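Putative metallopeptidase (Shewanella baltica OS155, PDB 3IEH) probably acts as a zinc-dependent hydrolase of the M14 metallocarboxypeptidase family. Local coordinates at residues A[233-236]-A[237-241]. Residues are numbered along the deposited sequence; the frame is centred on the assembly and turned at random.
Sequences CLVR and SGARV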
loop_
_atom_site.group_PDB
_atom_site.type_symbol
_atom_site.label_atom_id
_atom_site.label_comp_id
_atom_site.label_asym_id
_atom_site.label_seq_id
_atom_site.Cartn_x
_atom_site.Cartn_y
_atom_site.Cartn_z
ATOM N N CYS A 233 2.865 12.401 -2.559
ATOM C CA CYS A 233 3.939 13.106 -1.892
ATOM C C CYS A 233 5.326 12.491 -2.169
ATOM O O CYS A 233 6.290 13.211 -2.437
ATOM C CB CYS A 233 3.670 13.132 -0.399
ATOM S SG CYS A 233 4.849 14.213 0.461
ATOM N N LEU A 234 5.402 11.166 -2.095
ATOM C CA LEU A 234 6.636 10.440 -2.364
ATOM C C LEU A 234 7.019 10.545 -3.834
ATOM O O LEU A 234 8.213 10.659 -4.157
ATOM C CB LEU A 234 6.524 8.976 -1.946
ATOM C CG LEU A 234 6.646 8.675 -0.458
ATOM C CD1 LEU A 234 6.435 7.192 -0.222
ATOM C CD2 LEU A 234 8.022 9.130 0.054
ATOM N N VAL A 235 6.038 10.528 -4.735
ATOM C CA VAL A 235 6.353 10.750 -6.147
ATOM C C VAL A 235 6.903 12.176 -6.353
ATOM O O VAL A 235 7.914 12.341 -7.020
ATOM C CB VAL A 235 5.142 10.450 -7.057
ATOM C CG1 VAL A 235 5.313 11.071 -8.467
ATOM C CG2 VAL A 235 4.880 8.918 -7.092
ATOM N N ARG A 236 6.262 13.196 -5.781
ATOM C CA ARG A 236 6.788 14.561 -5.871
ATOM C C ARG A 236 8.177 14.601 -5.234
ATOM O O ARG A 236 9.036 15.328 -5.716
ATOM C CB ARG A 236 5.903 15.599 -5.155
ATOM C CG ARG A 236 4.498 15.848 -5.716
ATOM C CD ARG A 236 4.448 16.789 -6.932
ATOM N NE ARG A 236 5.112 18.071 -6.687
ATOM C CZ ARG A 236 6.215 18.499 -7.305
ATOM N NH1 ARG A 236 6.802 17.771 -8.259
ATOM N NH2 ARG A 236 6.730 19.683 -6.980
ATOM N N SER A 237 8.389 13.855 -4.137
ATOM C CA SER A 237 9.711 13.826 -3.460
ATOM C C SER A 237 10.812 13.097 -4.253
ATOM O O SER A 237 11.995 13.226 -3.932
ATOM C CB SER A 237 9.615 13.225 -2.063
ATOM O OG SER A 237 8.723 13.986 -1.283
ATOM N N GLY A 238 10.437 12.340 -5.274
ATOM C CA GLY A 238 11.432 11.698 -6.111
ATOM C C GLY A 238 11.164 10.274 -6.543
ATOM O O GLY A 238 11.984 9.728 -7.275
ATOM N N ALA A 239 10.053 9.665 -6.091
ATOM C CA ALA A 239 9.676 8.293 -6.508
ATOM C C ALA A 239 9.349 8.340 -7.998
ATOM O O ALA A 239 8.450 9.095 -8.432
ATOM C CB ALA A 239 8.492 7.754 -5.695
ATOM N N ARG A 240 10.110 7.562 -8.773
ATOM C CA ARG A 240 10.082 7.650 -10.245
ATOM C C ARG A 240 8.761 7.235 -10.860
ATOM O O ARG A 240 8.330 7.822 -11.846
ATOM C CB ARG A 240 11.236 6.870 -10.862
ATOM C CG ARG A 240 12.555 7.588 -10.698
ATOM C CD ARG A 240 13.699 6.789 -11.280
ATOM N NE ARG A 240 14.986 7.479 -11.116
ATOM C CZ ARG A 240 15.875 7.235 -10.150
ATOM N NH1 ARG A 240 15.663 6.292 -9.227
ATOM N NH2 ARG A 240 16.991 7.954 -10.096
ATOM N N VAL A 241 8.152 6.211 -10.272
ATOM C CA VAL A 241 6.824 5.759 -10.624
ATOM C C VAL A 241 6.115 5.389 -9.320
ATOM O O VAL A 241 6.746 4.984 -8.317
ATOM C CB VAL A 241 6.848 4.529 -11.554
ATOM C CG1 VAL A 241 7.466 4.879 -12.865
ATOM C CG2 VAL A 241 7.604 3.318 -10.889
#
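S237 closes the last turn of helix 230-237 by gripping C233 O twice. Its backbone N donates at 2.8 Å to C233 O. The hydroxyl, set beside its own backbone N (chi1 -59°), folds back so that S237 OG also donates to C233 O at 2.8 Å. The two donors come from opposite faces of the carbonyl plane, and serine suits the place because its short side chain can return to the carbonyl one turn back.

The chain then leaves the helix through a Schellman motif. G238 takes a positive phi of 139°, where a CB would press on the preceding carbonyl oxygen, reason enough for glycine. A239 N makes a nearly straight 2.8 Å bond to L234 O, with an N-H...O angle of 166°, while G238 N bonds to V235 O at 3.1 Å from well above the carbonyl plane.

The methyl of A239 turns back to the helix, A239 CB 3.3 Å from L234 O and 4.0 Å from V235 CG2, an approach suited to a small side chain. The branched V235 straddles A239 O, and V235 CA makes a CA-H...O contact with A239 O at 3.5 Å. I166 of strand 165-172 touches both side chains, joining the turn to the central sheet. The carbonyls of C233, L234 and V235 thus take donors from S237, A239 and G238, so the helix stops with these oxygens satisfied.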